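Local coordinates for protein (glutathione s-transferase) (Zea mays, PDB 1BYE) that probably catalyses the conjugation of glutathione to electrophilic compounds such as the herbicide atrazine, as a two-chain detoxifying transferase of maize, at residues R48-Q53 / Y63-R68; Q53-Q58 / R68-Y73; P111-V116 / F175-A180. All coordinates share one frame; numbering follows the deposited sequence.

Contact 1: residues R48-Q53 / Y63-R68; sequences RNPFGQ and YLFESR. With ATA (atrazine glutathione conjugate), chain E.
The amide of Asn49 lies stacked on the phenyl ring of Phe65, with only 20° between the two planes. Its OD1 sits over one face toward the rim, 3.6 Å from Phe65 CD2, while ND2 approaches the ring from the CB side, 3.3 Å from Phe65 CG. With CG anti to the backbone N (chi1 -170°), the Asn49 amide is carried over the ring. Two weak bonds are consistent with this orientation of the amide: Phe51 N donates to Asn49 OD1, and Asn49 ND2 donates to Gln53 O at 2.9 Å. A second aromatic group, Phe51, directs its edge at the face of Phe65 in an offset edge-to-face pair whose centroids are 5.9 Å apart. Pro50 CD adds apolar contact at Phe65 CE2, and Arg48 O lies at the edge of the Phe65 ring. Phe51 also packs on Val100 of the second subunit, so the interface reaches into this cluster.

Beyond Phe65 the chain passes through Glu66, at positive phi (66°), toward helix 67-78 and the glutathione conjugate. Glu66 OE1 is 3.1 Å from ATA N', whereas Glu66 OE2 accepts a hydrogen bond from Gln104 NE2 of the second subunit. The other end of that same amide, Gln104 OE1, receives a weak bond from Gln53 NE2. A carboxylate facing the amino end of the conjugate is probably electrostatically favourable there, and the bond from Gln104 of the second subunit probably helps to orient it, which is consistent with a glutathione site completed by dimerisation.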
loop_
_atom_site.group_PDB
_atom_site.type_symbol
_atom_site.label_atom_id
_atom_site.label_comp_id
_atom_site.label_asym_id
_atom_site.label_seq_id
_atom_site.Cartn_x
_atom_site.Cartn_y
_atom_site.Cartn_z
ATOM N N ARG A 48 1.444 -10.301 -18.154
ATOM C CA ARG A 48 0.469 -9.508 -17.427
ATOM C C ARG A 48 0.862 -9.136 -16.012
ATOM O O ARG A 48 0.267 -8.194 -15.473
ATOM C CB ARG A 48 -0.875 -10.228 -17.336
ATOM C CG ARG A 48 -1.242 -10.959 -18.622
ATOM C CD ARG A 48 -2.217 -12.074 -18.222
ATOM N NE ARG A 48 -2.403 -12.973 -19.341
ATOM C CZ ARG A 48 -2.995 -14.145 -19.357
ATOM N NH1 ARG A 48 -3.489 -14.661 -18.249
ATOM N NH2 ARG A 48 -3.032 -14.795 -20.510
ATOM N N ASN A 49 1.847 -9.785 -15.448
ATOM C CA ASN A 49 2.456 -9.549 -14.149
ATOM C C ASN A 49 3.733 -10.390 -14.026
ATOM O O ASN A 49 3.698 -11.635 -13.964
ATOM C CB ASN A 49 1.487 -9.999 -13.041
ATOM C CG ASN A 49 1.981 -9.556 -11.677
ATOM O OD1 ASN A 49 3.190 -9.396 -11.484
ATOM N ND2 ASN A 49 1.031 -9.300 -10.786
ATOM N N PRO A 50 4.898 -9.749 -13.967
ATOM C CA PRO A 50 6.171 -10.459 -14.081
ATOM C C PRO A 50 6.510 -11.257 -12.824
ATOM O O PRO A 50 7.250 -12.259 -12.821
ATOM C CB PRO A 50 7.182 -9.379 -14.385
ATOM C CG PRO A 50 6.534 -8.094 -13.998
ATOM C CD PRO A 50 5.048 -8.288 -14.001
ATOM N N PHE A 51 5.929 -10.839 -11.700
ATOM C CA PHE A 51 5.991 -11.574 -10.461
ATOM C C PHE A 51 5.356 -12.950 -10.486
ATOM O O PHE A 51 6.000 -13.927 -10.072
ATOM C CB PHE A 51 5.366 -10.699 -9.354
ATOM C CG PHE A 51 6.230 -9.459 -9.236
ATOM C CD1 PHE A 51 7.612 -9.568 -9.119
ATOM C CD2 PHE A 51 5.642 -8.214 -9.292
ATOM C CE1 PHE A 51 8.394 -8.449 -9.037
ATOM C CE2 PHE A 51 6.455 -7.105 -9.239
ATOM C CZ PHE A 51 7.823 -7.205 -9.100
ATOM N N GLY A 52 4.122 -13.027 -10.982
ATOM C CA GLY A 52 3.515 -14.355 -11.046
ATOM C C GLY A 52 2.342 -14.337 -10.074
ATOM O O GLY A 52 2.132 -15.307 -9.333
ATOM N N GLN A 53 1.636 -13.174 -10.042
ATOM C CA GLN A 53 0.329 -13.254 -9.390
ATOM C C GLN A 53 -0.878 -12.456 -9.856
ATOM O O GLN A 53 -0.885 -11.454 -10.534
ATOM C CB GLN A 53 0.529 -12.910 -7.872
ATOM C CG GLN A 53 1.871 -12.407 -7.496
ATOM C CD GLN A 53 2.312 -11.507 -6.425
ATOM O OE1 GLN A 53 2.246 -11.897 -5.260
ATOM N NE2 GLN A 53 2.837 -10.330 -6.772
ATOM N N TYR A 63 -0.897 -3.616 -19.598
ATOM C CA TYR A 63 -1.204 -4.351 -18.352
ATOM C C TYR A 63 -0.866 -3.628 -17.057
ATOM O O TYR A 63 0.067 -2.852 -16.813
ATOM C CB TYR A 63 -0.593 -5.760 -18.463
ATOM C CG TYR A 63 0.916 -5.708 -18.434
ATOM C CD1 TYR A 63 1.651 -5.308 -19.543
ATOM C CD2 TYR A 63 1.605 -5.983 -17.260
ATOM C CE1 TYR A 63 3.035 -5.225 -19.493
ATOM C CE2 TYR A 63 2.985 -5.930 -17.199
ATOM C CZ TYR A 63 3.690 -5.539 -18.318
ATOM O OH TYR A 63 5.062 -5.473 -18.271
ATOM N N LEU A 64 -1.839 -3.620 -16.129
ATOM C CA LEU A 64 -1.605 -3.357 -14.709
ATOM C C LEU A 64 -1.566 -4.607 -13.836
ATOM O O LEU A 64 -1.968 -5.722 -14.192
ATOM C CB LEU A 64 -2.681 -2.375 -14.252
ATOM C CG LEU A 64 -2.932 -1.179 -15.167
ATOM C CD1 LEU A 64 -3.928 -0.219 -14.513
ATOM C CD2 LEU A 64 -1.660 -0.422 -15.516
ATOM N N PHE A 65 -0.969 -4.500 -12.659
ATOM C CA PHE A 65 -1.198 -5.334 -11.499
ATOM C C PHE A 65 -1.079 -4.555 -10.182
ATOM O O PHE A 65 -0.802 -3.358 -10.003
ATOM C CB PHE A 65 -0.185 -6.498 -11.396
ATOM C CG PHE A 65 1.238 -6.064 -11.593
ATOM C CD1 PHE A 65 1.936 -5.396 -10.621
ATOM C CD2 PHE A 65 1.879 -6.307 -12.800
ATOM C CE1 PHE A 65 3.216 -4.925 -10.883
ATOM C CE2 PHE A 65 3.154 -5.836 -13.056
ATOM C CZ PHE A 65 3.825 -5.104 -12.113
ATOM N N GLU A 66 -1.121 -5.368 -9.121
ATOM C CA GLU A 66 -1.374 -4.854 -7.801
ATOM C C GLU A 66 -2.782 -4.290 -7.674
ATOM O O GLU A 66 -3.088 -3.231 -8.235
ATOM C CB GLU A 66 -0.402 -3.712 -7.459
ATOM C CG GLU A 66 1.091 -4.027 -7.515
ATOM C CD GLU A 66 1.357 -5.230 -6.637
ATOM O OE1 GLU A 66 0.832 -5.131 -5.499
ATOM O OE2 GLU A 66 2.013 -6.190 -7.065
ATOM N N SER A 67 -3.610 -4.970 -6.888
ATOM C CA SER A 67 -4.999 -4.707 -6.655
ATOM C C SER A 67 -5.244 -3.208 -6.689
ATOM O O SER A 67 -6.110 -2.627 -7.350
ATOM C CB SER A 67 -5.460 -5.187 -5.278
ATOM O OG SER A 67 -6.797 -4.886 -4.892
ATOM N N ARG A 68 -4.460 -2.569 -5.826
ATOM C CA ARG A 68 -4.778 -1.193 -5.439
ATOM C C ARG A 68 -4.466 -0.239 -6.574
ATOM O O ARG A 68 -5.158 0.760 -6.660
ATOM C CB ARG A 68 -4.066 -0.914 -4.106
ATOM C CG ARG A 68 -4.869 -1.553 -2.978
ATOM C CD ARG A 68 -4.733 -0.802 -1.655
ATOM N NE ARG A 68 -5.282 -1.546 -0.520
ATOM C CZ ARG A 68 -4.824 -2.736 -0.114
ATOM N NH1 ARG A 68 -3.812 -3.451 -0.633
ATOM N NH2 ARG A 68 -5.507 -3.207 0.923
HETATM N "N'" ATA E . -0.465 -7.068 -3.381
HETATM C "CA'" ATA E . -0.544 -7.757 -4.704
HETATM C "CB'" ATA E . 0.019 -9.179 -4.634
HETATM C "CG'" ATA E . -1.027 -10.253 -4.949
HETATM C "CC'" ATA E . -2.005 -7.849 -5.169
HETATM O "O1'" ATA E . -2.219 -8.328 -6.299
HETATM O "O2'" ATA E . -2.876 -7.354 -4.430
HETATM C "C'" ATA E . -1.120 -11.273 -3.818
HETATM O "O'" ATA E . -0.976 -10.833 -2.663
HETATM N N5 ATA E . -5.765 -17.980 -0.956
HETATM C C6 ATA E . -6.640 -16.980 -1.075
HETATM N N1 ATA E . -6.326 -15.695 -1.204
HETATM C C2 ATA E . -5.089 -15.500 -1.713
HETATM N N3 ATA E . -4.232 -16.508 -1.997
HETATM C C4 ATA E . -4.510 -17.625 -1.292
HETATM N N ATA E . -1.999 -12.281 -3.988
HETATM C CA ATA E . -2.099 -13.282 -2.918
HETATM C C ATA E . -2.245 -14.696 -3.500
HETATM O O ATA E . -3.207 -15.375 -3.116
HETATM C CB ATA E . -3.307 -13.003 -1.989
HETATM S SG ATA E . -4.796 -13.930 -2.430
HETATM N N7 ATA E . -3.467 -18.601 -0.831
HETATM N N11 ATA E . -8.069 -17.377 -1.177
HETATM C C12 ATA E . -8.187 -18.821 -0.778
HETATM C C13 ATA E . -9.615 -19.336 -1.042
HETATM C C8 ATA E . -3.907 -20.032 -0.744
HETATM C C9 ATA E . -5.435 -20.175 -0.891
HETATM C C10 ATA E . -3.239 -21.057 -1.688
HETATM N ND ATA E . -1.680 -14.837 -4.695
HETATM C CAD ATA E . -0.805 -15.963 -4.969
HETATM C CD ATA E . 0.404 -15.598 -5.812
HETATM O OD ATA E . 0.431 -15.951 -7.014
HETATM O "OT'" ATA E . 1.400 -15.103 -5.229
#

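Contact 2: residues Q53-Q58 / R68-Y73; sequences QVPALQ and RAICKY. With ATA (atrazine glutathione conjugate), chain E.
With CG1 anti to its own carbonyl carbon (chi1 -73°) and CD1 carried onward by a chi2 of 154°, Ile70 reaches from helix 67-78 to the chain running through Pro55 and Leu57. This is a helix-against-sheet contact of the thioredoxin-like N-terminal domain, and the proline, which follows a cis peptide bond, is the cis-proline characteristic of that fold. CD1 is the leading atom of the isoleucine: it lies 3.5 Å from Leu57 N and 4.1 Å from Pro55 CG, so one methyl touches both the proline ring and the backbone two residues on. The other branch, CG2, meets Leu57 CD2 instead, so the two arms of Ile70 engage different parts of the same segment.

Cys17 of helix 14-23 touches both Pro55 and Ile70, and Leu5 of strand 3-5 touches Leu57, which places these buried apolar groups between sheet and helices. Pro55 also borders the ligand: its CD is 3.0 Å from ATA O1', an oxygen of the carboxylate at the glutamyl end of the conjugate. The proline ring is thus shared by pocket and hydrophobic core, with CG near both Ile70 and the ligand.

One helical turn after Ile70, Tyr73 comes to the same leucine. Leu57 CD2 therefore has two partners on the helix, standing 4.1 Å from Ile70 CG2 and 3.9 Å from Tyr73 CD2.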
loop_
_atom_site.group_PDB
_atom_site.type_symbol
_atom_site.label_atom_id
_atom_site.label_comp_id
_atom_site.label_asym_id
_atom_site.label_seq_id
_atom_site.Cartn_x
_atom_site.Cartn_y
_atom_site.Cartn_z
ATOM N N GLN A 53 1.636 -13.174 -10.042
ATOM C CA GLN A 53 0.329 -13.254 -9.390
ATOM C C GLN A 53 -0.878 -12.456 -9.856
ATOM O O GLN A 53 -0.885 -11.454 -10.534
ATOM C CB GLN A 53 0.529 -12.910 -7.872
ATOM C CG GLN A 53 1.871 -12.407 -7.496
ATOM C CD GLN A 53 2.312 -11.507 -6.425
ATOM O OE1 GLN A 53 2.246 -11.897 -5.260
ATOM N NE2 GLN A 53 2.837 -10.330 -6.772
ATOM N N VAL A 54 -2.043 -12.923 -9.417
ATOM C CA VAL A 54 -3.344 -12.353 -9.763
ATOM C C VAL A 54 -3.502 -11.294 -8.688
ATOM O O VAL A 54 -2.932 -11.519 -7.647
ATOM C CB VAL A 54 -4.465 -13.385 -9.825
ATOM C CG1 VAL A 54 -3.947 -14.779 -10.180
ATOM C CG2 VAL A 54 -5.273 -13.523 -8.546
ATOM N N PRO A 55 -4.093 -10.158 -8.963
ATOM C CA PRO A 55 -4.669 -9.908 -10.288
ATOM C C PRO A 55 -3.626 -9.397 -11.264
ATOM O O PRO A 55 -2.528 -9.039 -10.840
ATOM C CB PRO A 55 -5.741 -8.876 -9.948
ATOM C CG PRO A 55 -4.970 -8.053 -8.958
ATOM C CD PRO A 55 -4.546 -9.145 -7.982
ATOM N N ALA A 56 -3.817 -9.517 -12.584
ATOM C CA ALA A 56 -3.457 -8.401 -13.474
ATOM C C ALA A 56 -4.625 -7.920 -14.313
ATOM O O ALA A 56 -5.179 -8.812 -14.981
ATOM C CB ALA A 56 -2.343 -8.890 -14.387
ATOM N N LEU A 57 -5.011 -6.657 -14.447
ATOM C CA LEU A 57 -5.822 -6.185 -15.568
ATOM C C LEU A 57 -5.048 -6.140 -16.894
ATOM O O LEU A 57 -3.983 -5.558 -17.051
ATOM C CB LEU A 57 -6.431 -4.823 -15.449
ATOM C CG LEU A 57 -7.826 -4.410 -15.848
ATOM C CD1 LEU A 57 -8.993 -5.295 -15.430
ATOM C CD2 LEU A 57 -8.106 -3.009 -15.259
ATOM N N GLN A 58 -5.810 -6.559 -17.919
ATOM C CA GLN A 58 -5.566 -6.150 -19.294
ATOM C C GLN A 58 -6.575 -5.162 -19.879
ATOM O O GLN A 58 -7.751 -5.431 -20.046
ATOM C CB GLN A 58 -5.620 -7.244 -20.329
ATOM C CG GLN A 58 -4.894 -6.778 -21.615
ATOM C CD GLN A 58 -4.985 -8.027 -22.500
ATOM O OE1 GLN A 58 -6.025 -8.711 -22.478
ATOM N NE2 GLN A 58 -3.876 -8.421 -23.088
ATOM N N ARG A 68 -4.460 -2.569 -5.826
ATOM C CA ARG A 68 -4.778 -1.193 -5.439
ATOM C C ARG A 68 -4.466 -0.239 -6.574
ATOM O O ARG A 68 -5.158 0.760 -6.660
ATOM C CB ARG A 68 -4.066 -0.914 -4.106
ATOM C CG ARG A 68 -4.869 -1.553 -2.978
ATOM C CD ARG A 68 -4.733 -0.802 -1.655
ATOM N NE ARG A 68 -5.282 -1.546 -0.520
ATOM C CZ ARG A 68 -4.824 -2.736 -0.114
ATOM N NH1 ARG A 68 -3.812 -3.451 -0.633
ATOM N NH2 ARG A 68 -5.507 -3.207 0.923
ATOM N N ALA A 69 -3.495 -0.541 -7.407
ATOM C CA ALA A 69 -3.155 0.133 -8.640
ATOM C C ALA A 69 -4.300 0.138 -9.646
ATOM O O ALA A 69 -4.701 1.151 -10.195
ATOM C CB ALA A 69 -1.945 -0.553 -9.298
ATOM N N ILE A 70 -4.862 -1.000 -9.968
ATOM C CA ILE A 70 -6.008 -1.343 -10.732
ATOM C C ILE A 70 -7.312 -0.903 -10.101
ATOM O O ILE A 70 -8.257 -0.806 -10.917
ATOM C CB ILE A 70 -6.064 -2.893 -10.826
ATOM C CG1 ILE A 70 -4.997 -3.433 -11.766
ATOM C CG2 ILE A 70 -7.421 -3.427 -11.253
ATOM C CD1 ILE A 70 -4.526 -4.844 -11.504
ATOM N N CYS A 71 -7.553 -0.727 -8.808
ATOM C CA CYS A 71 -8.750 0.066 -8.454
ATOM C C CYS A 71 -8.483 1.564 -8.614
ATOM O O CYS A 71 -9.391 2.391 -8.439
ATOM C CB CYS A 71 -9.266 -0.264 -7.048
ATOM S SG CYS A 71 -9.315 -2.061 -6.695
ATOM N N LYS A 72 -7.260 1.991 -8.924
ATOM C CA LYS A 72 -6.985 3.347 -9.364
ATOM C C LYS A 72 -7.420 3.564 -10.810
ATOM O O LYS A 72 -8.341 4.356 -11.022
ATOM C CB LYS A 72 -5.531 3.755 -9.153
ATOM C CG LYS A 72 -5.164 4.792 -8.123
ATOM C CD LYS A 72 -5.673 4.607 -6.701
ATOM C CE LYS A 72 -4.547 4.756 -5.682
ATOM N NZ LYS A 72 -4.797 5.709 -4.557
ATOM N N TYR A 73 -6.901 2.890 -11.809
ATOM C CA TYR A 73 -7.488 2.743 -13.127
ATOM C C TYR A 73 -9.005 2.742 -13.254
ATOM O O TYR A 73 -9.517 3.610 -13.967
ATOM C CB TYR A 73 -7.054 1.424 -13.760
ATOM C CG TYR A 73 -6.684 1.567 -15.209
ATOM C CD1 TYR A 73 -5.715 2.481 -15.593
ATOM C CD2 TYR A 73 -7.206 0.693 -16.156
ATOM C CE1 TYR A 73 -5.304 2.558 -16.914
ATOM C CE2 TYR A 73 -6.795 0.757 -17.480
ATOM C CZ TYR A 73 -5.836 1.682 -17.841
ATOM O OH TYR A 73 -5.420 1.754 -19.139
HETATM N "N'" ATA E . -0.465 -7.068 -3.381
HETATM C "CA'" ATA E . -0.544 -7.757 -4.704
HETATM C "CB'" ATA E . 0.019 -9.179 -4.634
HETATM C "CG'" ATA E . -1.027 -10.253 -4.949
HETATM C "CC'" ATA E . -2.005 -7.849 -5.169
HETATM O "O1'" ATA E . -2.219 -8.328 -6.299
HETATM O "O2'" ATA E . -2.876 -7.354 -4.430
HETATM C "C'" ATA E . -1.120 -11.273 -3.818
HETATM O "O'" ATA E . -0.976 -10.833 -2.663
HETATM N N5 ATA E . -5.765 -17.980 -0.956
HETATM C C6 ATA E . -6.640 -16.980 -1.075
HETATM N N1 ATA E . -6.326 -15.695 -1.204
HETATM C C2 ATA E . -5.089 -15.500 -1.713
HETATM N N3 ATA E . -4.232 -16.508 -1.997
HETATM C C4 ATA E . -4.510 -17.625 -1.292
HETATM N N ATA E . -1.999 -12.281 -3.988
HETATM C CA ATA E . -2.099 -13.282 -2.918
HETATM C C ATA E . -2.245 -14.696 -3.500
HETATM O O ATA E . -3.207 -15.375 -3.116
HETATM C CB ATA E . -3.307 -13.003 -1.989
HETATM S SG ATA E . -4.796 -13.930 -2.430
HETATM N N7 ATA E . -3.467 -18.601 -0.831
HETATM N N11 ATA E . -8.069 -17.377 -1.177
HETATM C C12 ATA E . -8.187 -18.821 -0.778
HETATM C C13 ATA E . -9.615 -19.336 -1.042
HETATM C C8 ATA E . -3.907 -20.032 -0.744
HETATM C C9 ATA E . -5.435 -20.175 -0.891
HETATM C C10 ATA E . -3.239 -21.057 -1.688
HETATM N ND ATA E . -1.680 -14.837 -4.695
HETATM C CAD ATA E . -0.805 -15.963 -4.969
HETATM C CD ATA E . 0.404 -15.598 -5.812
HETATM O OD ATA E . 0.431 -15.951 -7.014
HETATM O "OT'" ATA E . 1.400 -15.103 -5.229
#

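Contact 3: residues P111-V116 / F175-A180; sequences PILFQV and FATPYA
Val116 presents its branch point across this seam of the all-helical C-terminal domain, where the long helix 88-122 meets the turn following helix 168-176. Thr177 CG2 packs against the whole of that branch point, 3.7 Å from Val116 CB and within 4.0 Å of both methyls. CG1, anti to the backbone N (chi1 -178°), alone goes on to Pro178 CD. CG2 alone reaches the Tyr179 ring, coming in at its edge, near the ring plane, 3.6 Å from CE2. One turn back on the helix, Ile112 CG2 approaches the same ring obliquely, 3.7 Å from Tyr179 CD2.

Thr177 turns its methyl to the helix and its hydroxyl to its own chain. OG1 accepts from Tyr179 N in an ST turn, with an N-H...O angle of 162°, and is also bonded to Leu174 O. Replacing Thr177 with an alanine would probably leave both Tyr179 N and Leu174 O without their partner, open a gap beside Val116, and let the turn carrying the tyrosine ring shift. Val131 and Leu135 of helix 128-148 also touch Tyr179, adding a third helix to the cluster. The phenol end is held there too: Tyr179 OH is hydrogen-bonded to Gln128 NE2.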
loop_
_atom_site.group_PDB
_atom_site.type_symbol
_atom_site.label_atom_id
_atom_site.label_comp_id
_atom_site.label_asym_id
_atom_site.label_seq_id
_atom_site.Cartn_x
_atom_site.Cartn_y
_atom_site.Cartn_z
ATOM N N PRO A 111 -4.583 -12.256 8.288
ATOM C CA PRO A 111 -4.244 -13.509 8.964
ATOM C C PRO A 111 -5.467 -14.053 9.672
ATOM O O PRO A 111 -5.697 -15.263 9.626
ATOM C CB PRO A 111 -3.101 -13.153 9.891
ATOM C CG PRO A 111 -2.792 -11.712 9.680
ATOM C CD PRO A 111 -4.049 -11.102 9.089
ATOM N N ILE A 112 -6.426 -13.231 10.096
ATOM C CA ILE A 112 -7.727 -13.823 10.437
ATOM C C ILE A 112 -8.201 -14.685 9.258
ATOM O O ILE A 112 -8.386 -15.914 9.401
ATOM C CB ILE A 112 -8.826 -12.864 10.866
ATOM C CG1 ILE A 112 -8.344 -11.814 11.902
ATOM C CG2 ILE A 112 -10.007 -13.692 11.392
ATOM C CD1 ILE A 112 -9.518 -11.125 12.639
ATOM N N LEU A 113 -8.245 -14.024 8.095
ATOM C CA LEU A 113 -8.808 -14.612 6.895
ATOM C C LEU A 113 -8.095 -15.827 6.332
ATOM O O LEU A 113 -8.660 -16.855 5.919
ATOM C CB LEU A 113 -8.737 -13.556 5.770
ATOM C CG LEU A 113 -9.648 -12.328 5.962
ATOM C CD1 LEU A 113 -9.333 -11.360 4.841
ATOM C CD2 LEU A 113 -11.094 -12.730 6.132
ATOM N N PHE A 114 -6.786 -15.695 6.114
ATOM C CA PHE A 114 -5.922 -16.865 6.041
ATOM C C PHE A 114 -6.096 -17.896 7.145
ATOM O O PHE A 114 -6.132 -19.102 6.896
ATOM C CB PHE A 114 -4.453 -16.443 6.069
ATOM C CG PHE A 114 -3.579 -17.606 5.678
ATOM C CD1 PHE A 114 -3.229 -18.599 6.561
ATOM C CD2 PHE A 114 -3.109 -17.662 4.367
ATOM C CE1 PHE A 114 -2.425 -19.621 6.109
ATOM C CE2 PHE A 114 -2.303 -18.696 3.921
ATOM C CZ PHE A 114 -1.957 -19.680 4.818
ATOM N N GLN A 115 -6.145 -17.517 8.417
ATOM C CA GLN A 115 -6.132 -18.622 9.384
ATOM C C GLN A 115 -7.404 -19.399 9.095
ATOM O O GLN A 115 -7.279 -20.625 9.020
ATOM C CB GLN A 115 -5.869 -18.187 10.833
ATOM C CG GLN A 115 -4.359 -17.873 11.003
ATOM C CD GLN A 115 -3.572 -19.168 10.943
ATOM O OE1 GLN A 115 -4.233 -20.194 11.207
ATOM N NE2 GLN A 115 -2.279 -19.140 10.639
ATOM N N VAL A 116 -8.567 -18.780 9.078
ATOM C CA VAL A 116 -9.820 -19.547 9.089
ATOM C C VAL A 116 -10.242 -20.085 7.713
ATOM O O VAL A 116 -11.001 -21.064 7.664
ATOM C CB VAL A 116 -10.972 -18.610 9.429
ATOM C CG1 VAL A 116 -12.258 -19.395 9.505
ATOM C CG2 VAL A 116 -10.743 -17.796 10.683
ATOM N N PHE A 175 -17.434 -11.951 6.676
ATOM C CA PHE A 175 -18.700 -12.585 7.056
ATOM C C PHE A 175 -18.700 -14.069 6.727
ATOM O O PHE A 175 -19.567 -14.877 7.100
ATOM C CB PHE A 175 -19.895 -11.847 6.387
ATOM C CG PHE A 175 -20.051 -10.464 6.959
ATOM C CD1 PHE A 175 -19.053 -9.521 6.740
ATOM C CD2 PHE A 175 -21.028 -10.155 7.910
ATOM C CE1 PHE A 175 -19.056 -8.276 7.326
ATOM C CE2 PHE A 175 -21.070 -8.881 8.482
ATOM C CZ PHE A 175 -20.100 -7.950 8.172
ATOM N N ALA A 176 -17.660 -14.539 6.015
ATOM C CA ALA A 176 -17.399 -15.967 5.872
ATOM C C ALA A 176 -17.014 -16.577 7.224
ATOM O O ALA A 176 -17.321 -17.766 7.429
ATOM C CB ALA A 176 -16.328 -16.242 4.829
ATOM N N THR A 177 -16.273 -15.813 8.059
ATOM C CA THR A 177 -15.587 -16.528 9.129
ATOM C C THR A 177 -16.436 -16.154 10.321
ATOM O O THR A 177 -17.148 -15.185 10.203
ATOM C CB THR A 177 -14.193 -16.022 9.469
ATOM O OG1 THR A 177 -14.455 -14.713 10.012
ATOM C CG2 THR A 177 -13.316 -15.972 8.244
ATOM N N PRO A 178 -16.258 -16.862 11.431
ATOM C CA PRO A 178 -17.216 -16.648 12.517
ATOM C C PRO A 178 -16.918 -15.385 13.302
ATOM O O PRO A 178 -17.815 -14.965 14.052
ATOM C CB PRO A 178 -17.211 -17.936 13.285
ATOM C CG PRO A 178 -16.085 -18.767 12.785
ATOM C CD PRO A 178 -15.697 -18.245 11.435
ATOM N N TYR A 179 -15.944 -14.564 12.924
ATOM C CA TYR A 179 -15.620 -13.351 13.643
ATOM C C TYR A 179 -16.161 -12.067 13.055
ATOM O O TYR A 179 -15.543 -11.002 13.190
ATOM C CB TYR A 179 -14.088 -13.182 13.693
ATOM C CG TYR A 179 -13.526 -14.503 14.185
ATOM C CD1 TYR A 179 -13.772 -14.970 15.483
ATOM C CD2 TYR A 179 -12.795 -15.245 13.272
ATOM C CE1 TYR A 179 -13.264 -16.199 15.882
ATOM C CE2 TYR A 179 -12.302 -16.475 13.679
ATOM C CZ TYR A 179 -12.524 -16.932 14.966
ATOM O OH TYR A 179 -11.965 -18.137 15.260
ATOM N N ALA A 180 -17.334 -12.178 12.433
ATOM C CA ALA A 180 -17.861 -11.047 11.662
ATOM C C ALA A 180 -18.861 -10.322 12.557
ATOM O O ALA A 180 -19.577 -9.387 12.200
ATOM C CB ALA A 180 -18.482 -11.529 10.367
#

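How the contacts relate
Contacts 1 and 2 are parts of one thioredoxin-like unit: their centres lie 6 Å apart, they share Gln53 and Arg68, and their segments alternate along the chain. Leu64 N to Leu57 O, at 3.0 Å, is a probable hydrogen bond joining them. Both touch ATA through the shared Gln53; contact 1 adds Gly52, Glu66 and Ser67, contact 2 Val54 and Pro55, and both contacts reach the second subunit. Contact 3 belongs to the helical domain, its centre 26 Å from that of contact 1 and 24 Å from that of contact 2. It approaches the pocket indirectly: the Leu113 side chain is about 8 Å from ATA and touches the pocket residue Trp12.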